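Local coordinates for protein pyruvate kinase (Toxoplasma gondii, PDB 3GG8) that probably catalyses the last step of glycolysis, transferring phosphate from phosphoenolpyruvate to ADP to give pyruvate and ATP, at residues 107-115 with 187-195; 119-130 with 138-149. One frame throughout, in Å; residues are numbered along the deposited sequence.

Interaction 1: 107-115 with 187-195; sequences IRTGFLKDH and IGERKNMNL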
loop_
_atom_site.group_PDB
_atom_site.type_symbol
_atom_site.label_atom_id
_atom_site.label_comp_id
_atom_site.label_asym_id
_atom_site.label_seq_id
_atom_site.Cartn_x
_atom_site.Cartn_y
_atom_site.Cartn_z
ATOM N N ILE C 107 4.444 -50.738 7.237
ATOM C CA ILE C 107 4.565 -51.778 6.219
ATOM C C ILE C 107 6.014 -52.233 6.216
ATOM O O ILE C 107 6.925 -51.398 6.252
ATOM C CB ILE C 107 4.142 -51.313 4.811
ATOM C CG1 ILE C 107 2.704 -50.788 4.841
ATOM C CG2 ILE C 107 4.259 -52.469 3.815
ATOM C CD1 ILE C 107 2.264 -50.030 3.601
ATOM N N ARG C 108 6.214 -53.550 6.190
ATOM C CA ARG C 108 7.557 -54.117 6.195
ATOM C C ARG C 108 7.698 -55.285 5.226
ATOM O O ARG C 108 6.720 -55.986 4.921
ATOM C CB ARG C 108 7.961 -54.534 7.627
ATOM C CG ARG C 108 8.635 -53.414 8.412
ATOM C CD ARG C 108 8.814 -53.746 9.885
ATOM N NE ARG C 108 10.180 -53.441 10.343
ATOM C CZ ARG C 108 10.651 -52.226 10.628
ATOM N NH1 ARG C 108 11.916 -52.088 11.025
ATOM N NH2 ARG C 108 9.877 -51.146 10.511
ATOM N N THR C 109 8.917 -55.485 4.732
ATOM C CA THR C 109 9.245 -56.705 3.986
ATOM C C THR C 109 9.307 -57.886 4.960
ATOM O O THR C 109 9.357 -57.699 6.170
ATOM C CB THR C 109 10.585 -56.606 3.224
ATOM O OG1 THR C 109 11.660 -56.452 4.156
ATOM C CG2 THR C 109 10.595 -55.418 2.263
ATOM N N GLY C 110 9.289 -59.102 4.429
ATOM C CA GLY C 110 9.401 -60.285 5.267
ATOM C C GLY C 110 10.822 -60.781 5.443
ATOM O O GLY C 110 11.786 -60.007 5.356
ATOM N N PHE C 111 10.944 -62.083 5.678
ATOM C CA PHE C 111 12.225 -62.713 5.988
ATOM C C PHE C 111 12.920 -63.251 4.745
ATOM O O PHE C 111 12.267 -63.604 3.775
ATOM C CB PHE C 111 12.028 -63.821 7.032
ATOM C CG PHE C 111 11.529 -63.312 8.355
ATOM C CD1 PHE C 111 12.410 -62.744 9.270
ATOM C CD2 PHE C 111 10.175 -63.379 8.676
ATOM C CE1 PHE C 111 11.952 -62.259 10.492
ATOM C CE2 PHE C 111 9.702 -62.900 9.900
ATOM C CZ PHE C 111 10.590 -62.340 10.810
ATOM N N LEU C 112 14.249 -63.294 4.800
ATOM C CA LEU C 112 15.088 -63.744 3.695
ATOM C C LEU C 112 15.774 -65.076 4.028
ATOM O O LEU C 112 16.055 -65.372 5.191
ATOM C CB LEU C 112 16.123 -62.662 3.339
ATOM C CG LEU C 112 15.570 -61.378 2.693
ATOM C CD1 LEU C 112 16.621 -60.273 2.583
ATOM C CD2 LEU C 112 14.944 -61.674 1.322
ATOM N N LYS C 113 16.037 -65.879 3.006
ATOM C CA LYS C 113 16.705 -67.151 3.227
ATOM C C LYS C 113 18.016 -66.924 3.969
ATOM O O LYS C 113 18.767 -65.982 3.659
ATOM C CB LYS C 113 16.937 -67.920 1.921
ATOM C CG LYS C 113 16.876 -69.420 2.148
ATOM C CD LYS C 113 17.566 -70.219 1.077
ATOM C CE LYS C 113 18.204 -71.454 1.693
ATOM N NZ LYS C 113 19.114 -72.133 0.731
ATOM N N ASP C 114 18.258 -67.769 4.976
ATOM C CA ASP C 114 19.453 -67.692 5.828
ATOM C C ASP C 114 19.745 -66.292 6.395
ATOM O O ASP C 114 20.889 -65.988 6.735
ATOM C CB ASP C 114 20.674 -68.256 5.080
ATOM C CG ASP C 114 20.542 -69.739 4.785
ATOM O OD1 ASP C 114 20.768 -70.139 3.624
ATOM O OD2 ASP C 114 20.205 -70.503 5.713
ATOM N N HIS C 115 18.710 -65.456 6.511
ATOM C CA HIS C 115 18.846 -64.048 6.941
ATOM C C HIS C 115 19.838 -63.248 6.074
ATOM O O HIS C 115 20.272 -62.150 6.445
ATOM C CB HIS C 115 19.203 -63.949 8.441
ATOM C CG HIS C 115 18.343 -64.805 9.318
ATOM N ND1 HIS C 115 17.168 -64.353 9.880
ATOM C CD2 HIS C 115 18.469 -66.100 9.697
ATOM C CE1 HIS C 115 16.609 -65.331 10.571
ATOM N NE2 HIS C 115 17.380 -66.402 10.478
ATOM N N ILE C 187 19.218 -55.246 -0.268
ATOM C CA ILE C 187 18.280 -55.086 0.845
ATOM C C ILE C 187 18.388 -56.226 1.861
ATOM O O ILE C 187 18.606 -57.383 1.495
ATOM C CB ILE C 187 16.795 -54.870 0.364
ATOM C CG1 ILE C 187 16.348 -55.997 -0.578
ATOM C CG2 ILE C 187 16.642 -53.493 -0.309
ATOM C CD1 ILE C 187 14.842 -56.132 -0.724
ATOM N N GLY C 188 18.259 -55.866 3.136
ATOM C CA GLY C 188 18.150 -56.827 4.219
ATOM C C GLY C 188 16.695 -57.191 4.441
ATOM O O GLY C 188 15.828 -56.840 3.636
ATOM N N GLU C 189 16.425 -57.904 5.532
ATOM C CA GLU C 189 15.075 -58.383 5.817
ATOM C C GLU C 189 14.317 -57.481 6.778
ATOM O O GLU C 189 14.924 -56.753 7.578
ATOM C CB GLU C 189 15.084 -59.831 6.319
ATOM C CG GLU C 189 16.099 -60.171 7.400
ATOM C CD GLU C 189 16.008 -61.629 7.825
ATOM O OE1 GLU C 189 16.332 -61.936 8.989
ATOM O OE2 GLU C 189 15.593 -62.476 7.009
ATOM N N ARG C 190 12.986 -57.536 6.683
ATOM C CA ARG C 190 12.090 -56.705 7.491
ATOM C C ARG C 190 12.441 -55.217 7.402
ATOM O O ARG C 190 12.609 -54.533 8.424
ATOM C CB ARG C 190 12.074 -57.150 8.954
ATOM C CG ARG C 190 12.109 -58.633 9.158
ATOM C CD ARG C 190 11.569 -58.978 10.516
ATOM N NE ARG C 190 10.115 -58.873 10.526
ATOM C CZ ARG C 190 9.417 -58.158 11.402
ATOM N NH1 ARG C 190 8.088 -58.117 11.312
ATOM N NH2 ARG C 190 10.042 -57.488 12.366
ATOM N N LYS C 191 12.557 -54.725 6.177
ATOM C CA LYS C 191 12.752 -53.307 5.953
ATOM C C LYS C 191 11.412 -52.614 5.722
ATOM O O LYS C 191 10.452 -53.224 5.240
ATOM C CB LYS C 191 13.669 -53.084 4.756
ATOM C CG LYS C 191 15.030 -53.683 4.897
ATOM C CD LYS C 191 15.739 -53.205 6.140
ATOM C CE LYS C 191 17.178 -53.692 6.161
ATOM N NZ LYS C 191 17.585 -54.076 7.538
ATOM N N ASN C 192 11.357 -51.330 6.063
ATOM C CA ASN C 192 10.174 -50.522 5.798
ATOM C C ASN C 192 9.866 -50.371 4.302
ATOM O O ASN C 192 10.752 -50.448 3.444
ATOM C CB ASN C 192 10.268 -49.155 6.489
ATOM C CG ASN C 192 11.415 -48.289 5.959
ATOM O OD1 ASN C 192 11.813 -48.376 4.784
ATOM N ND2 ASN C 192 11.946 -47.428 6.840
ATOM N N MET C 193 8.587 -50.163 4.017
ATOM C CA MET C 193 8.104 -49.973 2.660
ATOM C C MET C 193 7.236 -48.722 2.578
ATOM O O MET C 193 6.519 -48.363 3.523
ATOM C CB MET C 193 7.328 -51.212 2.185
ATOM C CG MET C 193 8.199 -52.468 2.099
ATOM S SD MET C 193 7.318 -53.977 1.642
ATOM C CE MET C 193 6.708 -53.567 -0.000
ATOM N N ASN C 194 7.329 -48.048 1.436
ATOM C CA ASN C 194 6.495 -46.903 1.158
ATOM C C ASN C 194 5.718 -47.099 -0.125
ATOM O O ASN C 194 6.206 -47.725 -1.082
ATOM C CB ASN C 194 7.342 -45.630 1.104
ATOM C CG ASN C 194 7.964 -45.299 2.455
ATOM O OD1 ASN C 194 8.964 -45.892 2.842
ATOM N ND2 ASN C 194 7.358 -44.367 3.179
ATOM N N LEU C 195 4.507 -46.549 -0.134
ATOM C CA LEU C 195 3.601 -46.656 -1.276
ATOM C C LEU C 195 3.223 -45.278 -1.832
ATOM O O LEU C 195 2.101 -44.827 -1.621
ATOM C CB LEU C 195 2.348 -47.405 -0.831
ATOM C CG LEU C 195 2.181 -48.910 -1.022
ATOM C CD1 LEU C 195 3.472 -49.737 -0.983
ATOM C CD2 LEU C 195 1.106 -49.448 -0.057
#
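Glu189 uses both carboxylate oxygens on the turn of 112-115. Its OE2 takes the N-H of Leu112 almost head-on (2.7 Å from Leu112 N, 175° at the hydrogen), while OE1 is met on its syn side, a little out of the carboxylate plane, by His115 ND1, also at 2.7 Å. This second bond lies in the plane of the imidazole, which stands at 80° to the carboxylate. With one bond on each oxygen, the group has little freedom to rotate. The chain gets there with CG placed between backbone N and carbonyl carbon (chi1 47°) and stays extended from there.

Next door, Arg190 gives its backbone N-H to Gly110 O and lays its side chain alongside Phe111, with CD 3.3 Å from Phe111 CE1 and the guanidinium roughly parallel to the ring. Its NH1 and Thr109 O both reach Tyr132 OH, the arginine only weakly.

These segments bring together the two ends of the B domain, the small beta domain inserted in the pyruvate kinase barrel between strand 97-101 and helix 207-217.

Thr109 is bonded twice to Lys191: Thr109 N donates to Lys191 O, and Thr109 OG1 accepts from Lys191 N, each at 2.8 Å. The threonine methyl, CG2, then rests 3.6 Å from Met193 SD, and Ile107 CG2 packs against Met193 CB at 3.7 Å.

Interaction 2: 119-130 with 138-149; sequences TLQQGATLKIVT and ETTIACSYGALP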
loop_
_atom_site.group_PDB
_atom_site.type_symbol
_atom_site.label_atom_id
_atom_site.label_comp_id
_atom_site.label_asym_id
_atom_site.label_seq_id
_atom_site.Cartn_x
_atom_site.Cartn_y
_atom_site.Cartn_z
ATOM N N THR C 119 20.626 -58.881 -3.366
ATOM C CA THR C 119 20.868 -57.728 -4.211
ATOM C C THR C 119 20.094 -57.870 -5.519
ATOM O O THR C 119 20.242 -58.869 -6.234
ATOM C CB THR C 119 22.388 -57.414 -4.425
ATOM O OG1 THR C 119 22.869 -58.107 -5.568
ATOM C CG2 THR C 119 23.220 -57.807 -3.213
ATOM N N LEU C 120 19.240 -56.882 -5.799
ATOM C CA LEU C 120 18.478 -56.860 -7.041
ATOM C C LEU C 120 19.125 -55.923 -8.037
ATOM O O LEU C 120 19.660 -54.881 -7.659
ATOM C CB LEU C 120 17.027 -56.463 -6.806
ATOM C CG LEU C 120 16.262 -57.453 -5.935
ATOM C CD1 LEU C 120 16.100 -56.873 -4.536
ATOM C CD2 LEU C 120 14.922 -57.785 -6.554
ATOM N N GLN C 121 19.073 -56.321 -9.306
ATOM C CA GLN C 121 19.686 -55.582 -10.401
ATOM C C GLN C 121 18.642 -54.708 -11.075
ATOM O O GLN C 121 17.474 -55.094 -11.174
ATOM C CB GLN C 121 20.225 -56.568 -11.442
ATOM C CG GLN C 121 21.687 -56.379 -11.780
ATOM C CD GLN C 121 22.574 -56.862 -10.658
ATOM O OE1 GLN C 121 23.375 -56.100 -10.111
ATOM N NE2 GLN C 121 22.408 -58.127 -10.277
ATOM N N GLN C 122 19.062 -53.544 -11.563
ATOM C CA GLN C 122 18.162 -52.673 -12.322
ATOM C C GLN C 122 17.499 -53.428 -13.473
ATOM O O GLN C 122 18.170 -54.121 -14.240
ATOM C CB GLN C 122 18.896 -51.438 -12.845
ATOM C CG GLN C 122 18.018 -50.565 -13.735
ATOM C CD GLN C 122 18.636 -49.231 -14.057
ATOM O OE1 GLN C 122 19.332 -48.637 -13.227
ATOM N NE2 GLN C 122 18.374 -48.736 -15.267
ATOM N N GLY C 123 16.180 -53.306 -13.576
ATOM C CA GLY C 123 15.432 -53.964 -14.643
ATOM C C GLY C 123 15.122 -55.425 -14.351
ATOM O O GLY C 123 14.501 -56.113 -15.173
ATOM N N ALA C 124 15.553 -55.899 -13.183
ATOM C CA ALA C 124 15.231 -57.257 -12.756
ATOM C C ALA C 124 13.855 -57.322 -12.090
ATOM O O ALA C 124 13.385 -56.347 -11.489
ATOM C CB ALA C 124 16.313 -57.825 -11.840
ATOM N N THR C 125 13.233 -58.491 -12.227
ATOM C CA THR C 125 11.885 -58.791 -11.751
ATOM C C THR C 125 11.883 -59.177 -10.270
ATOM O O THR C 125 12.642 -60.055 -9.856
ATOM C CB THR C 125 11.304 -59.963 -12.585
ATOM O OG1 THR C 125 11.149 -59.541 -13.947
ATOM C CG2 THR C 125 9.966 -60.454 -12.037
ATOM N N LEU C 126 11.017 -58.532 -9.490
ATOM C CA LEU C 126 10.776 -58.910 -8.092
ATOM C C LEU C 126 9.288 -59.129 -7.798
ATOM O O LEU C 126 8.475 -58.205 -7.904
ATOM C CB LEU C 126 11.347 -57.866 -7.131
ATOM C CG LEU C 126 11.059 -57.953 -5.623
ATOM C CD1 LEU C 126 11.668 -59.204 -4.979
ATOM C CD2 LEU C 126 11.583 -56.692 -4.939
ATOM N N LYS C 127 8.945 -60.357 -7.430
ATOM C CA LYS C 127 7.604 -60.672 -6.983
ATOM C C LYS C 127 7.485 -60.278 -5.518
ATOM O O LYS C 127 8.352 -60.615 -4.708
ATOM C CB LYS C 127 7.329 -62.167 -7.169
ATOM C CG LYS C 127 5.905 -62.602 -6.874
ATOM C CD LYS C 127 5.652 -63.936 -7.540
ATOM C CE LYS C 127 4.450 -64.655 -6.948
ATOM N NZ LYS C 127 4.183 -65.912 -7.731
ATOM N N ILE C 128 6.433 -59.535 -5.179
ATOM C CA ILE C 128 6.139 -59.267 -3.781
ATOM C C ILE C 128 4.825 -59.918 -3.403
ATOM O O ILE C 128 3.778 -59.550 -3.916
ATOM C CB ILE C 128 6.128 -57.765 -3.455
ATOM C CG1 ILE C 128 7.479 -57.140 -3.800
ATOM C CG2 ILE C 128 5.782 -57.527 -1.957
ATOM C CD1 ILE C 128 7.524 -55.648 -3.591
ATOM N N VAL C 129 4.892 -60.887 -2.495
ATOM C CA VAL C 129 3.713 -61.674 -2.101
ATOM C C VAL C 129 3.093 -61.207 -0.781
ATOM O O VAL C 129 3.724 -60.485 -0.002
ATOM C CB VAL C 129 4.015 -63.209 -2.022
ATOM C CG1 VAL C 129 4.677 -63.724 -3.314
ATOM C CG2 VAL C 129 4.855 -63.560 -0.786
ATOM N N THR C 130 1.862 -61.657 -0.546
ATOM C CA THR C 130 1.073 -61.296 0.618
ATOM C C THR C 130 1.194 -62.335 1.769
ATOM O O THR C 130 0.845 -62.040 2.908
ATOM C CB THR C 130 -0.417 -61.055 0.184
ATOM O OG1 THR C 130 -0.594 -59.685 -0.224
ATOM C CG2 THR C 130 -1.401 -61.376 1.303
ATOM N N GLU C 138 16.088 -63.666 -3.910
ATOM C CA GLU C 138 16.358 -62.561 -4.838
ATOM C C GLU C 138 15.177 -62.268 -5.767
ATOM O O GLU C 138 15.004 -61.128 -6.192
ATOM C CB GLU C 138 17.632 -62.819 -5.657
ATOM C CG GLU C 138 18.317 -61.544 -6.163
ATOM C CD GLU C 138 19.567 -61.814 -6.995
ATOM O OE1 GLU C 138 19.761 -61.120 -8.016
ATOM O OE2 GLU C 138 20.355 -62.712 -6.631
ATOM N N THR C 139 14.368 -63.288 -6.059
ATOM C CA THR C 139 13.255 -63.172 -7.005
ATOM C C THR C 139 11.896 -62.813 -6.366
ATOM O O THR C 139 11.117 -62.059 -6.960
ATOM C CB THR C 139 13.076 -64.465 -7.816
ATOM O OG1 THR C 139 12.304 -65.409 -7.060
ATOM C CG2 THR C 139 14.441 -65.071 -8.203
ATOM N N THR C 140 11.604 -63.380 -5.191
ATOM C CA THR C 140 10.323 -63.151 -4.507
ATOM C C THR C 140 10.479 -62.813 -3.018
ATOM O O THR C 140 11.240 -63.459 -2.308
ATOM C CB THR C 140 9.289 -64.318 -4.747
ATOM O OG1 THR C 140 8.429 -64.480 -3.608
ATOM C CG2 THR C 140 9.965 -65.642 -5.048
ATOM N N ILE C 141 9.762 -61.786 -2.563
ATOM C CA ILE C 141 9.748 -61.400 -1.147
ATOM C C ILE C 141 8.323 -61.241 -0.595
ATOM O O ILE C 141 7.361 -61.137 -1.363
ATOM C CB ILE C 141 10.613 -60.108 -0.856
ATOM C CG1 ILE C 141 10.005 -58.848 -1.474
ATOM C CG2 ILE C 141 12.072 -60.295 -1.308
ATOM C CD1 ILE C 141 10.594 -57.547 -0.898
ATOM N N ALA C 142 8.200 -61.215 0.733
ATOM C CA ALA C 142 6.911 -61.024 1.408
ATOM C C ALA C 142 6.759 -59.604 1.938
ATOM O O ALA C 142 7.751 -58.938 2.238
ATOM C CB ALA C 142 6.756 -62.013 2.523
ATOM N N CYS C 143 5.509 -59.155 2.042
ATOM C CA CYS C 143 5.162 -57.823 2.539
ATOM C C CYS C 143 4.049 -57.940 3.591
ATOM O O CYS C 143 3.076 -58.661 3.380
ATOM C CB CYS C 143 4.725 -56.938 1.367
ATOM S SG CYS C 143 3.843 -55.420 1.790
ATOM N N SER C 144 4.191 -57.228 4.709
ATOM C CA SER C 144 3.263 -57.353 5.850
ATOM C C SER C 144 1.850 -56.842 5.575
ATOM O O SER C 144 0.910 -57.167 6.309
ATOM C CB SER C 144 3.827 -56.625 7.062
ATOM O OG SER C 144 3.893 -55.238 6.806
ATOM N N TYR C 145 1.723 -56.040 4.519
ATOM C CA TYR C 145 0.492 -55.347 4.181
ATOM C C TYR C 145 -0.363 -56.198 3.245
ATOM O O TYR C 145 -0.109 -56.272 2.044
ATOM C CB TYR C 145 0.845 -53.982 3.582
ATOM C CG TYR C 145 -0.315 -53.144 3.099
ATOM C CD1 TYR C 145 -0.234 -52.461 1.881
ATOM C CD2 TYR C 145 -1.487 -53.006 3.861
ATOM C CE1 TYR C 145 -1.296 -51.678 1.419
ATOM C CE2 TYR C 145 -2.559 -52.228 3.403
ATOM C CZ TYR C 145 -2.451 -51.574 2.181
ATOM O OH TYR C 145 -3.478 -50.802 1.720
ATOM N N GLY C 146 -1.379 -56.835 3.823
ATOM C CA GLY C 146 -2.188 -57.847 3.131
ATOM C C GLY C 146 -2.997 -57.340 1.951
ATOM O O GLY C 146 -3.293 -58.100 1.028
ATOM N N ALA C 147 -3.356 -56.058 1.997
ATOM C CA ALA C 147 -4.119 -55.400 0.942
ATOM C C ALA C 147 -3.236 -54.730 -0.117
ATOM O O ALA C 147 -3.738 -53.975 -0.935
ATOM C CB ALA C 147 -5.075 -54.370 1.552
ATOM N N LEU C 148 -1.932 -54.996 -0.113
ATOM C CA LEU C 148 -1.049 -54.458 -1.170
ATOM C C LEU C 148 -1.575 -54.622 -2.619
ATOM O O LEU C 148 -1.602 -53.644 -3.390
ATOM C CB LEU C 148 0.383 -55.011 -1.043
ATOM C CG LEU C 148 1.424 -54.554 -2.070
ATOM C CD1 LEU C 148 1.695 -53.045 -1.957
ATOM C CD2 LEU C 148 2.708 -55.367 -1.963
ATOM N N PRO C 149 -1.979 -55.847 -3.007
ATOM C CA PRO C 149 -2.361 -56.036 -4.416
ATOM C C PRO C 149 -3.662 -55.325 -4.793
ATOM O O PRO C 149 -3.941 -55.127 -5.980
ATOM C CB PRO C 149 -2.527 -57.557 -4.541
ATOM C CG PRO C 149 -1.921 -58.142 -3.304
ATOM C CD PRO C 149 -2.103 -57.103 -2.242
#
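Strands 125-129 and 140-142 run parallel, 4.6 Å apart where their axes come closest and inclined at 27°, pairing Lys127, Ile128 and Val129 with Thr140, Ile141 and Ala142. Four bonds zigzag along the seam: Lys127 N to Thr139 O, Ile141 N to Lys127 O, Val129 N to Ile141 O at 2.7 Å, and Cys143 N to Val129 O. Lys127, Val129 and Ile141 therefore each use both their N-H and their C=O across the seam.

On the buried face Ile128 and Ile141 lie side by side, CG1 against CG1 at 3.8 Å. Ile141 swings CG1 between its backbone N and carbonyl carbon (chi1 68°), where it also meets Leu126 CD1, whereas CG2 of Ile128 drops onto Cys143 CB at 3.5 Å and Leu148 CD2 at 3.8 Å. The other face holds Lys127, Thr140, Val129 and Ala142: CB of Lys127 touches CB of Thr140, and the lysine's extended chain carries on to a cation-pi contact with Tyr176.

Beyond strand 140-142 the chain makes a type I turn at 145-148, and the hydroxyl of Thr130 makes a weak bond to Gly146 O. Just before that turn, Cys143 SG accepts the N-H of Tyr145, 3.5 Å from Tyr145 N.

Strand 140-142 is an edge strand of the mixed B-domain sheet, and strand 125-129 joins it to strand 176-181. Across this seam the polar attachment is almost wholly main-chain, and the side chains of Ile128 and Ile141 add apolar packing.

Interaction 2 is nested in the chain loop that interaction 1 closes, and their centres lie about 9 Å apart. Segment 107-115 of interaction 1 also reaches interaction 2: besides pairing with 187-195, it probably hydrogen-bonds to 138-149, Gly110 N lying 2.7 Å from Ala142 O and Arg108 O 2.8 Å from Ser144 N. Leu195 CD2 packs 3.6 Å from Tyr145 CE1, adding a side-chain contact between the two. Both contacts reach the same mixed sheet, interaction 2 at strand 140-142 and interaction 1 at strand 193-194, its outermost strands within the chain. In pyruvate kinases the B domain, to which both contacts belong, moves as a lid over the active site at the barrel mouth, and probably does so here.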